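Cytochrome P450 113A1 (Saccharopolyspora erythraea, PDB 2JJN) hydroxylates the macrolactone ring of erythromycin D at C-12, using heme b, molecular oxygen and NADPH, to give erythromycin C. Local coordinates at residues F54-A57 with D58-V62; V379-D383 with E384-H388; R387-E390 with Q391-G395. The protein carries 2 engineered substitutions. One frame throughout, in Å; residues are numbered along the deposited sequence.

Contact 1: residues F54-A57 with D58-V62; sequences FRHA and DVQTV. With SO4 (sulfate ion), chain E; SO4 (sulfate ion), chain G.
The first turn of helix 56-64 holds this contact, with Arg55 at the N-cap position meeting Asp58 and His56 meeting Gln60 one turn on. Two i to i+4 bonds start the helix: Val59 N donates to Arg55 O at 2.9 Å (N-H...O 167°), and Gln60 N to His56 O at 3.0 Å. Arg55 and Asp58 run side by side, but NH1 of Arg55 stays 4.7 Å from OD2 of Asp58. One water accepts a hydrogen bond from Arg55 NH1 and donates one to Asp58 OD2; a second links the same OD2 to Arg55 N. Arg55 NH1 and NH2 grip a sulfate, NH2 2.8 Å from its O1.

His56 has CG anti to its own N (chi1 -178°), which brings one ring face over CG of Gln60. The amide, inclined 51° to the ring, sits obliquely by CE1, with NE2 of Gln60 3.3 Å from CE1 of His56. In the ring plane, His56 NE2 donates to O2 of another sulfate at 2.6 Å; both sulfates probably come from the crystallisation liquor. His56 N is hydrogen-bonded to Asp322 OD1, tying down the helix start. Water-bridged N-cap and N3 residues thus open the P450 B helix, which follows the first two strands of the five-stranded sheet.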
ATOM      1  N   PHE A  54      19.334   2.258   0.631  1.00  9.46           N
ATOM      2  CA  PHE A  54      18.808   2.985   1.799  1.00 10.44           C
ATOM      3  C   PHE A  54      18.671   4.505   1.692  1.00 11.21           C
ATOM      4  O   PHE A  54      17.861   5.105   2.396  1.00 11.66           O
ATOM      5  CB  PHE A  54      19.655   2.673   3.051  1.00 10.12           C
ATOM      6  CG  PHE A  54      19.670   1.197   3.389  1.00 10.55           C
ATOM      7  CD1 PHE A  54      20.828   0.446   3.232  1.00 12.71           C
ATOM      8  CD2 PHE A  54      18.502   0.566   3.741  1.00 13.56           C
ATOM      9  CE1 PHE A  54      20.840  -0.913   3.547  1.00 11.61           C
ATOM     10  CE2 PHE A  54      18.485  -0.819   4.057  1.00 15.24           C
ATOM     11  CZ  PHE A  54      19.679  -1.564   3.948  1.00 13.99           C
ATOM     12  N   ARG A  55      19.466   5.136   0.852  1.00 10.54           N
ATOM     13  CA  ARG A  55      19.429   6.607   0.812  1.00 11.94           C
ATOM     14  C   ARG A  55      18.394   7.127  -0.169  1.00 13.30           C
ATOM     15  O   ARG A  55      18.175   6.519  -1.220  1.00 12.22           O
ATOM     16  CB  ARG A  55      20.805   7.142   0.397  1.00 12.72           C
ATOM     17  CG  ARG A  55      21.841   6.984   1.495  1.00 12.56           C
ATOM     18  CD  ARG A  55      23.172   7.563   1.049  1.00 15.10           C
ATOM     19  NE  ARG A  55      24.189   7.338   2.060  1.00 17.28           N
ATOM     20  CZ  ARG A  55      25.486   7.362   1.776  1.00 21.08           C
ATOM     21  NH1 ARG A  55      25.879   7.589   0.503  1.00 17.35           N
ATOM     22  NH2 ARG A  55      26.386   7.166   2.753  1.00 22.45           N
ATOM     23  N   HIS A  56      17.803   8.284   0.147  1.00 17.07           N
ATOM     24  CA  HIS A  56      16.716   8.797  -0.659  1.00 18.50           C
ATOM     25  C   HIS A  56      17.104   8.957  -2.138  1.00 18.67           C
ATOM     26  O   HIS A  56      16.395   8.514  -3.047  1.00 16.69           O
ATOM     27  CB  HIS A  56      16.307  10.161  -0.091  1.00 19.24           C
ATOM     28  CG  HIS A  56      15.153  10.788  -0.800  1.00 22.10           C
ATOM     29  ND1 HIS A  56      15.331  11.656  -1.865  1.00 24.89           N
ATOM     30  CD2 HIS A  56      13.819  10.744  -0.559  1.00 20.28           C
ATOM     31  CE1 HIS A  56      14.148  12.086  -2.273  1.00 23.16           C
ATOM     32  NE2 HIS A  56      13.216  11.552  -1.511  1.00 22.36           N
ATOM     33  N   ALA A  57      18.248   9.600  -2.411  1.00 19.22           N
ATOM     34  CA  ALA A  57      18.591   9.817  -3.796  1.00 18.50           C
ATOM     35  C   ALA A  57      18.779   8.503  -4.549  1.00 18.01           C
ATOM     36  O   ALA A  57      18.493   8.423  -5.734  1.00 18.72           O
ATOM     37  CB  ALA A  57      19.874  10.647  -3.891  1.00 20.32           C
ATOM     38  N   ASP A  58      19.346   7.509  -3.871  1.00 17.38           N
ATOM     39  CA  ASP A  58      19.627   6.213  -4.522  1.00 17.48           C
ATOM     40  C   ASP A  58      18.340   5.413  -4.737  1.00 17.88           C
ATOM     41  O   ASP A  58      18.206   4.732  -5.769  1.00 19.04           O
ATOM     42  CB  ASP A  58      20.606   5.412  -3.665  1.00 17.76           C
ATOM     43  CG  ASP A  58      21.999   6.099  -3.566  1.00 18.07           C
ATOM     44  OD1 ASP A  58      22.325   6.854  -4.538  1.00 20.90           O
ATOM     45  OD2 ASP A  58      22.655   5.934  -2.510  1.00 18.24           O
ATOM     46  N   VAL A  59      17.411   5.500  -3.784  1.00 18.21           N
ATOM     47  CA  VAL A  59      16.082   4.871  -3.996  1.00 18.65           C
ATOM     48  C   VAL A  59      15.418   5.489  -5.225  1.00 18.69           C
ATOM     49  O   VAL A  59      14.884   4.778  -6.090  1.00 20.75           O
ATOM     50  CB  VAL A  59      15.222   5.067  -2.756  1.00 18.04           C
ATOM     51  CG1 VAL A  59      13.707   4.813  -3.075  1.00 19.65           C
ATOM     52  CG2 VAL A  59      15.738   4.176  -1.596  1.00 18.88           C
ATOM     53  N   GLN A  60      15.498   6.817  -5.379  1.00 18.60           N
ATOM     54  CA  GLN A  60      14.923   7.431  -6.587  1.00 19.70           C
ATOM     55  C   GLN A  60      15.633   6.988  -7.871  1.00 20.40           C
ATOM     56  O   GLN A  60      14.994   6.758  -8.894  1.00 21.34           O
ATOM     57  CB  GLN A  60      14.986   8.947  -6.444  1.00 21.02           C
ATOM     58  CG  GLN A  60      14.013   9.480  -5.425  1.00 23.60           C
ATOM     59  CD  GLN A  60      13.967  11.015  -5.448  1.00 28.12           C
ATOM     60  OE1 GLN A  60      12.894  11.602  -5.414  1.00 34.68           O
ATOM     61  NE2 GLN A  60      15.123  11.650  -5.441  1.00 30.14           N
ATOM     62  N   THR A  61      16.948   6.852  -7.820  1.00 20.37           N
ATOM     63  CA  THR A  61      17.717   6.378  -8.995  1.00 20.47           C
ATOM     64  C   THR A  61      17.227   5.030  -9.463  1.00 20.02           C
ATOM     65  O   THR A  61      17.018   4.833 -10.662  1.00 21.99           O
ATOM     66  CB  THR A  61      19.197   6.348  -8.659  1.00 20.38           C
ATOM     67  OG1 THR A  61      19.621   7.720  -8.517  1.00 22.86           O
ATOM     68  CG2 THR A  61      20.031   5.634  -9.708  1.00 23.44           C
ATOM     69  N   VAL A  62      17.061   4.117  -8.501  1.00 20.08           N
ATOM     70  CA  VAL A  62      16.692   2.743  -8.801  1.00 19.30           C
ATOM     71  C   VAL A  62      15.289   2.721  -9.391  1.00 19.66           C
ATOM     72  O   VAL A  62      15.083   2.078 -10.415  1.00 20.68           O
ATOM     73  CB  VAL A  62      16.764   1.860  -7.556  1.00 19.91           C
ATOM     74  CG1 VAL A  62      16.092   0.478  -7.800  1.00 19.45           C
ATOM     75  CG2 VAL A  62      18.241   1.691  -7.160  1.00 19.10           C
TER
HETATM   76  S   SO4 E 415      29.738   7.339   0.754  0.60 30.59           S
HETATM   77  O1  SO4 E 415      29.097   7.366   2.072  0.60 29.19           O
HETATM   78  O2  SO4 E 415      30.615   6.174   0.676  0.60 30.64           O
HETATM   79  O3  SO4 E 415      30.506   8.567   0.552  0.60 30.71           O
HETATM   80  O4  SO4 E 415      28.750   7.177  -0.316  0.60 28.92           O
HETATM   81  S   SO4 G 417       9.591  12.863  -1.367  0.50 27.83           S
HETATM   82  O1  SO4 G 417       8.613  11.983  -0.661  0.50 20.34           O
HETATM   83  O2  SO4 G 417      10.664  12.085  -1.984  0.50 22.72           O
HETATM   84  O3  SO4 G 417      10.227  13.879  -0.524  0.50 29.79           O
HETATM   85  O4  SO4 G 417       8.985  13.536  -2.507  0.50 28.49           O
HETATM   86  O   HOH W   1      21.561   4.131  -0.780  1.00 11.60           O
HETATM   87  O   HOH W   2      24.526   7.827  -2.067  1.00 21.54           O

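Contact 2: residues V379-D383 with E384-H388. With SO4 (sulfate ion), chain C.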
ATOM      1  N   VAL A 379      -4.934   4.478  21.336  1.00 11.58           N
ATOM      2  CA  VAL A 379      -4.679   3.043  21.249  1.00 11.82           C
ATOM      3  C   VAL A 379      -4.783   2.392  22.635  1.00 13.91           C
ATOM      4  O   VAL A 379      -4.179   2.927  23.577  1.00 16.54           O
ATOM      5  CB  VAL A 379      -3.291   2.779  20.571  1.00 11.92           C
ATOM      6  CG1 VAL A 379      -3.022   1.294  20.546  1.00 13.81           C
ATOM      7  CG2 VAL A 379      -3.295   3.455  19.184  1.00 14.69           C
ATOM      8  N   ASP A 380      -5.545   1.295  22.721  1.00 16.35           N
ATOM      9  CA  ASP A 380      -5.811   0.500  23.970  1.00 21.61           C
ATOM     10  C   ASP A 380      -4.817  -0.660  24.063  1.00 24.46           C
ATOM     11  O   ASP A 380      -4.835  -1.620  23.241  1.00 24.23           O
ATOM     12  CB  ASP A 380      -7.275   0.003  23.916  1.00 22.73           C
ATOM     13  CG  ASP A 380      -7.667  -0.990  25.041  1.00 26.21           C
ATOM     14  OD1 ASP A 380      -6.933  -1.108  26.060  1.00 24.15           O
ATOM     15  OD2 ASP A 380      -8.760  -1.637  24.882  1.00 27.19           O
ATOM     16  N   ARG A 381      -3.965  -0.592  25.080  1.00 26.80           N
ATOM     17  CA  ARG A 381      -3.020  -1.681  25.359  1.00 28.44           C
ATOM     18  C   ARG A 381      -3.319  -2.396  26.685  1.00 30.37           C
ATOM     19  O   ARG A 381      -2.412  -2.978  27.302  1.00 30.09           O
ATOM     20  CB  ARG A 381      -1.582  -1.158  25.310  1.00 27.56           C
ATOM     21  CG  ARG A 381      -1.254  -0.470  23.963  1.00 26.26           C
ATOM     22  CD  ARG A 381       0.203  -0.116  23.855  1.00 28.78           C
ATOM     23  NE  ARG A 381       0.607   0.364  22.524  1.00 25.68           N
ATOM     24  CZ  ARG A 381       0.406   1.600  22.063  1.00 29.17           C
ATOM     25  NH1 ARG A 381      -0.232   2.516  22.785  1.00 28.83           N
ATOM     26  NH2 ARG A 381       0.847   1.913  20.866  1.00 28.61           N
ATOM     27  N   ASP A 382      -4.587  -2.375  27.103  1.00 32.56           N
ATOM     28  CA  ASP A 382      -5.010  -3.018  28.367  1.00 34.92           C
ATOM     29  C   ASP A 382      -4.765  -4.531  28.453  1.00 35.84           C
ATOM     30  O   ASP A 382      -4.508  -5.057  29.548  1.00 36.22           O
ATOM     31  CB  ASP A 382      -6.495  -2.741  28.652  1.00 35.59           C
ATOM     32  CG  ASP A 382      -6.771  -1.277  28.959  1.00 38.49           C
ATOM     33  OD1 ASP A 382      -7.968  -0.903  28.984  1.00 44.27           O
ATOM     34  OD2 ASP A 382      -5.802  -0.491  29.150  1.00 40.62           O
ATOM     35  N   ASP A 383      -4.870  -5.229  27.323  1.00 36.23           N
ATOM     36  CA  ASP A 383      -4.721  -6.684  27.328  1.00 36.33           C
ATOM     37  C   ASP A 383      -3.406  -7.147  26.723  1.00 36.12           C
ATOM     38  O   ASP A 383      -2.920  -8.239  27.050  1.00 36.28           O
ATOM     39  CB  ASP A 383      -5.913  -7.363  26.652  1.00 36.73           C
ATOM     40  CG  ASP A 383      -7.224  -7.005  27.321  1.00 39.44           C
ATOM     41  OD1 ASP A 383      -7.335  -7.236  28.548  1.00 40.24           O
ATOM     42  OD2 ASP A 383      -8.127  -6.469  26.637  1.00 40.79           O
ATOM     43  N   GLU A 384      -2.824  -6.310  25.857  1.00 34.53           N
ATOM     44  CA  GLU A 384      -1.566  -6.652  25.173  1.00 33.32           C
ATOM     45  C   GLU A 384      -1.010  -5.489  24.342  1.00 31.79           C
ATOM     46  O   GLU A 384      -1.743  -4.548  23.988  1.00 31.58           O
ATOM     47  CB  GLU A 384      -1.787  -7.847  24.254  1.00 33.70           C
ATOM     48  CG  GLU A 384      -3.000  -7.684  23.377  1.00 36.23           C
ATOM     49  CD  GLU A 384      -2.953  -8.554  22.153  1.00 38.88           C
ATOM     50  OE1 GLU A 384      -2.927  -9.794  22.296  1.00 39.90           O
ATOM     51  OE2 GLU A 384      -2.961  -7.990  21.040  1.00 42.48           O
ATOM     52  N   ARG A 385       0.289  -5.554  24.055  1.00 29.84           N
ATOM     53  CA  ARG A 385       0.893  -4.663  23.086  1.00 28.96           C
ATOM     54  C   ARG A 385       0.413  -5.044  21.707  1.00 27.11           C
ATOM     55  O   ARG A 385      -0.127  -6.139  21.490  1.00 27.04           O
ATOM     56  CB  ARG A 385       2.419  -4.717  23.173  1.00 28.96           C
ATOM     57  CG  ARG A 385       2.910  -4.331  24.554  1.00 32.05           C
ATOM     58  CD  ARG A 385       4.232  -3.608  24.509  1.00 38.76           C
ATOM     59  NE  ARG A 385       4.135  -2.291  23.878  1.00 43.04           N
ATOM     60  CZ  ARG A 385       3.732  -1.178  24.498  1.00 44.08           C
ATOM     61  NH1 ARG A 385       3.346  -1.206  25.773  1.00 43.86           N
ATOM     62  NH2 ARG A 385       3.696  -0.031  23.829  1.00 45.22           N
ATOM     63  N   LEU A 386       0.585  -4.137  20.754  1.00 25.28           N
ATOM     64  CA  LEU A 386       0.033  -4.380  19.432  1.00 23.35           C
ATOM     65  C   LEU A 386       0.735  -5.499  18.717  1.00 22.02           C
ATOM     66  O   LEU A 386       1.935  -5.724  18.931  1.00 22.92           O
ATOM     67  CB  LEU A 386       0.112  -3.106  18.602  1.00 23.00           C
ATOM     68  CG  LEU A 386      -0.695  -1.944  19.175  1.00 22.63           C
ATOM     69  CD1 LEU A 386      -0.340  -0.675  18.416  1.00 21.11           C
ATOM     70  CD2 LEU A 386      -2.159  -2.209  19.019  1.00 23.79           C
ATOM     71  N   ARG A 387      -0.015  -6.164  17.845  1.00 20.36           N
ATOM     72  CA  ARG A 387       0.513  -7.189  16.986  1.00 19.92           C
ATOM     73  C   ARG A 387       0.905  -6.543  15.650  1.00 18.60           C
ATOM     74  O   ARG A 387       0.075  -6.326  14.793  1.00 19.70           O
ATOM     75  CB  ARG A 387      -0.525  -8.272  16.731  1.00 21.78           C
ATOM     76  CG  ARG A 387      -0.522  -9.428  17.733  0.50 25.15           C
ATOM     77  CD  ARG A 387      -1.704  -9.385  18.677  0.50 29.63           C
ATOM     78  NE  ARG A 387      -2.997  -9.361  17.992  0.50 30.55           N
ATOM     79  CZ  ARG A 387      -4.132  -9.801  18.528  0.50 32.57           C
ATOM     80  NH1 ARG A 387      -4.139 -10.318  19.754  0.50 34.63           N
ATOM     81  NH2 ARG A 387      -5.262  -9.734  17.838  0.50 32.02           N
ATOM     82  N   HIS A 388       2.184  -6.247  15.511  1.00 17.74           N
ATOM     83  CA  HIS A 388       2.708  -5.654  14.271  1.00 16.73           C
ATOM     84  C   HIS A 388       2.881  -6.705  13.209  1.00 17.81           C
ATOM     85  O   HIS A 388       3.194  -7.887  13.518  1.00 19.32           O
ATOM     86  CB  HIS A 388       4.077  -5.032  14.543  1.00 15.74           C
ATOM     87  CG  HIS A 388       4.020  -3.774  15.323  1.00 18.55           C
ATOM     88  ND1 HIS A 388       4.466  -2.574  14.815  1.00 18.97           N
ATOM     89  CD2 HIS A 388       3.568  -3.515  16.571  1.00 17.63           C
ATOM     90  CE1 HIS A 388       4.318  -1.633  15.729  1.00 21.91           C
ATOM     91  NE2 HIS A 388       3.769  -2.176  16.801  1.00 20.76           N
TER
HETATM   92  S   SO4 C 413       3.232  -1.143  20.559  0.80 28.99           S
HETATM   93  O1  SO4 C 413       2.158  -1.652  21.394  0.80 29.80           O
HETATM   94  O2  SO4 C 413       3.493  -2.112  19.518  0.80 31.96           O
HETATM   95  O3  SO4 C 413       4.439  -0.941  21.357  0.80 32.48           O
HETATM   96  O4  SO4 C 413       2.891   0.164  19.985  0.80 33.80           O
HETATM   97  O   HOH W   3      -3.229  -3.757  21.890  1.00 29.54           O
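Arg381 and Arg385 bring their guanidinium groups together round one sulfate, probably from the crystallisation liquor, in the turn that follows strand 378-379. The planes are only 10° apart, yet the groups are displaced: CD of Arg381 lies over one face of the Arg385 guanidinium, 3.3 Å above its plane and toward the rim. Arg381 is extended from CG to NE, and it presents NE to sulfate O1 at 2.8 Å and NH2 to O4. Arg385 starts away from 379-383 but folds back, bent at chi2 and chi3 (67° at the latter), which lets both NE and NH2 reach O3, NH2 at 2.7 Å. Arg381 NE and Arg385 NH2 are 3.4 Å apart, a closeness of like charges that the sulfate, at the edge of both groups, probably offsets. Leu386 N adds a nearly straight bond to O1 (3.0 Å, 177°), and NE2 of His388 reaches O2 at 2.7 Å, so all four sulfate oxygens have a donor.

Val379 CG1 lies over the centre of one face of the Arg381 guanidinium and meets Leu386 CD2 at 3.9 Å. Asp380 OD1 accepts from Asp382 N, an Asx turn that shapes the bend, and a water joins Asp380 O to Glu384 O. This surface loop connects strand 378-379 to strand 400-402: Asp380 pairs through its backbone with Pro400, while Leu386 and His388 pack on Arg255 of helix 228-259.

Contact 3: residues R387-E390 with Q391-G395. With SO4 (sulfate ion), chain C.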
ATOM      1  N   ARG A 387      -0.015  -6.164  17.845  1.00 20.36           N
ATOM      2  CA  ARG A 387       0.513  -7.189  16.986  1.00 19.92           C
ATOM      3  C   ARG A 387       0.905  -6.543  15.650  1.00 18.60           C
ATOM      4  O   ARG A 387       0.075  -6.326  14.793  1.00 19.70           O
ATOM      5  CB  ARG A 387      -0.525  -8.272  16.731  1.00 21.78           C
ATOM      6  CG  ARG A 387      -0.522  -9.428  17.733  0.50 25.15           C
ATOM      7  CD  ARG A 387      -1.704  -9.385  18.677  0.50 29.63           C
ATOM      8  NE  ARG A 387      -2.997  -9.361  17.992  0.50 30.55           N
ATOM      9  CZ  ARG A 387      -4.132  -9.801  18.528  0.50 32.57           C
ATOM     10  NH1 ARG A 387      -4.139 -10.318  19.754  0.50 34.63           N
ATOM     11  NH2 ARG A 387      -5.262  -9.734  17.838  0.50 32.02           N
ATOM     12  N   HIS A 388       2.184  -6.247  15.511  1.00 17.74           N
ATOM     13  CA  HIS A 388       2.708  -5.654  14.271  1.00 16.73           C
ATOM     14  C   HIS A 388       2.881  -6.705  13.209  1.00 17.81           C
ATOM     15  O   HIS A 388       3.194  -7.887  13.518  1.00 19.32           O
ATOM     16  CB  HIS A 388       4.077  -5.032  14.543  1.00 15.74           C
ATOM     17  CG  HIS A 388       4.020  -3.774  15.323  1.00 18.55           C
ATOM     18  ND1 HIS A 388       4.466  -2.574  14.815  1.00 18.97           N
ATOM     19  CD2 HIS A 388       3.568  -3.515  16.571  1.00 17.63           C
ATOM     20  CE1 HIS A 388       4.318  -1.633  15.729  1.00 21.91           C
ATOM     21  NE2 HIS A 388       3.769  -2.176  16.801  1.00 20.76           N
ATOM     22  N   PHE A 389       2.668  -6.317  11.947  1.00 16.50           N
ATOM     23  CA  PHE A 389       3.142  -7.161  10.848  1.00 17.03           C
ATOM     24  C   PHE A 389       4.669  -7.291  10.964  1.00 16.51           C
ATOM     25  O   PHE A 389       5.390  -6.327  11.303  1.00 17.16           O
ATOM     26  CB  PHE A 389       2.760  -6.557   9.494  1.00 16.68           C
ATOM     27  CG  PHE A 389       1.297  -6.638   9.202  1.00 16.04           C
ATOM     28  CD1 PHE A 389       0.716  -7.829   8.792  1.00 18.11           C
ATOM     29  CD2 PHE A 389       0.468  -5.544   9.378  1.00 13.07           C
ATOM     30  CE1 PHE A 389      -0.632  -7.899   8.540  1.00 15.90           C
ATOM     31  CE2 PHE A 389      -0.915  -5.610   9.118  1.00 17.10           C
ATOM     32  CZ  PHE A 389      -1.465  -6.836   8.729  1.00 17.68           C
ATOM     33  N   GLU A 390       5.183  -8.492  10.738  1.00 19.04           N
ATOM     34  CA  GLU A 390       6.613  -8.683  10.823  1.00 20.03           C
ATOM     35  C   GLU A 390       7.286  -8.566   9.469  1.00 20.29           C
ATOM     36  O   GLU A 390       8.506  -8.418   9.380  1.00 20.43           O
ATOM     37  CB  GLU A 390       6.927 -10.071  11.372  1.00 23.09           C
ATOM     38  CG  GLU A 390       6.110 -10.436  12.597  0.50 23.66           C
ATOM     39  CD  GLU A 390       6.911 -11.156  13.659  0.50 27.79           C
ATOM     40  OE1 GLU A 390       7.822 -11.946  13.312  0.50 29.32           O
ATOM     41  OE2 GLU A 390       6.622 -10.921  14.849  0.50 28.98           O
ATOM     42  N   GLN A 391       6.495  -8.641   8.411  1.00 19.77           N
ATOM     43  CA  GLN A 391       7.050  -8.520   7.071  1.00 20.70           C
ATOM     44  C   GLN A 391       6.176  -7.722   6.137  1.00 19.68           C
ATOM     45  O   GLN A 391       4.946  -7.571   6.342  1.00 17.99           O
ATOM     46  CB  GLN A 391       7.369  -9.899   6.482  1.00 22.40           C
ATOM     47  CG  GLN A 391       6.590 -11.011   7.130  1.00 25.51           C
ATOM     48  CD  GLN A 391       6.704 -12.330   6.396  1.00 29.25           C
ATOM     49  OE1 GLN A 391       7.803 -12.887   6.225  1.00 26.48           O
ATOM     50  NE2 GLN A 391       5.559 -12.834   5.945  1.00 31.30           N
ATOM     51  N   ILE A 392       6.842  -7.239   5.088  1.00 21.16           N
ATOM     52  CA  ILE A 392       6.200  -6.648   3.920  1.00 20.33           C
ATOM     53  C   ILE A 392       5.639  -5.241   4.179  1.00 20.81           C
ATOM     54  O   ILE A 392       6.110  -4.276   3.546  1.00 22.73           O
ATOM     55  CB  ILE A 392       5.122  -7.565   3.299  1.00 22.28           C
ATOM     56  CG1 ILE A 392       5.738  -8.937   2.939  1.00 20.38           C
ATOM     57  CG2 ILE A 392       4.461  -6.884   2.088  1.00 22.06           C
ATOM     58  CD1 ILE A 392       7.012  -8.894   2.162  1.00 24.59           C
ATOM     59  N   VAL A 393       4.664  -5.135   5.083  1.00 16.99           N
ATOM     60  CA  VAL A 393       4.028  -3.849   5.382  1.00 15.20           C
ATOM     61  C   VAL A 393       4.478  -3.317   6.726  1.00 14.98           C
ATOM     62  O   VAL A 393       4.964  -4.065   7.605  1.00 14.87           O
ATOM     63  CB  VAL A 393       2.488  -3.921   5.303  1.00 16.29           C
ATOM     64  CG1 VAL A 393       2.015  -4.360   3.927  1.00 15.48           C
ATOM     65  CG2 VAL A 393       1.930  -4.853   6.384  1.00 18.22           C
ATOM     66  N   LEU A 394       4.368  -1.997   6.874  1.00 11.99           N
ATOM     67  CA  LEU A 394       4.677  -1.346   8.135  1.00 11.11           C
ATOM     68  C   LEU A 394       3.377  -0.953   8.836  1.00 10.73           C
ATOM     69  O   LEU A 394       2.755   0.028   8.483  1.00 10.43           O
ATOM     70  CB  LEU A 394       5.566  -0.100   7.873  1.00 11.47           C
ATOM     71  CG  LEU A 394       6.037   0.605   9.126  1.00 12.82           C
ATOM     72  CD1 LEU A 394       7.210  -0.178   9.764  1.00 13.79           C
ATOM     73  CD2 LEU A 394       6.508   2.037   8.840  1.00 13.57           C
ATOM     74  N   GLY A 395       2.928  -1.742   9.823  1.00 10.95           N
ATOM     75  CA  GLY A 395       1.590  -1.515  10.365  1.00 10.58           C
ATOM     76  C   GLY A 395       1.261  -2.552  11.415  1.00 11.79           C
ATOM     77  O   GLY A 395       2.104  -3.382  11.771  1.00 11.82           O
TER
HETATM   78  S   SO4 C 413       3.232  -1.143  20.559  0.80 28.99           S
HETATM   79  O1  SO4 C 413       2.158  -1.652  21.394  0.80 29.80           O
HETATM   80  O2  SO4 C 413       3.493  -2.112  19.518  0.80 31.96           O
HETATM   81  O3  SO4 C 413       4.439  -0.941  21.357  0.80 32.48           O
HETATM   82  O4  SO4 C 413       2.891   0.164  19.985  0.80 33.80           O
HETATM   83  O   HOH W   4       4.912  -3.881  10.277  1.00 13.73           O
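Phe389 and Val393 supply the apolar part of this loop, and Phe389 also pairs with Gly395 through its backbone. The packing is a methyl on a ring face: CG2 of Val393 lies over Phe389, 3.4 Å from CG and likewise 3.4 Å from CD2, and so sits toward the CB side of the ring. In Val393, CG1 lies anti to the carbonyl carbon (chi1 -59°), leaving CG2 between the backbone N and the carbonyl carbon, on the aromatic face.

Hydrogen bonding closes the loop at its base. Phe389 N donates to Gly395 O at 3.0 Å, the donor tilted 31° from the carbonyl plane, and the same oxygen receives a CA-H...O contact from His388 CA at 3.4 Å. Within 391-395, Val393 N reaches back to Gln391 O at 2.8 Å, closing a classic gamma turn about Ile392 with its positive phi of 74°.

A water lies inside the curve. It accepts from Gly395 N at 3.0 Å and lies 2.7 Å from Phe389 O and from Val393 O, acceptors it need not serve at the same time, where the two limbs diverge.

The polar end of Gln391 turns outward from the loop, where NE2 donates to Ile172 O and Leu169 O and OE1 accepts from Met174 N. Phe389 packs on Trp165, Ser166 and Leu169 of helix 165-171. Val393 touches Leu169 and, on helix 228-259, Ile244 and Val248, so the loop, which leads on to strand 400-402, packs against both helices.

How the contacts relate
Contact 1 comes first along the chain, on helix 56-64, with two residues separating that helix from strand 51-53 of the five-stranded sheet. Contacts 2 and 3 follow much later and run into each other, sharing Arg387 and His388 within the single loop between strands 378-379 and 400-402 of the three-stranded sheet. Their centres lie about 14 Å apart, and His388 ties both to one sulfate. Contact 1 stands about 34 Å from contact 2 and about 23 Å from contact 3, centre to centre, without touching either. Contacts 1 and 3 each have a side chain, Val59 and Val393, about 9 Å from the heme, whereas contact 2 is surface packing away from the annotated sites.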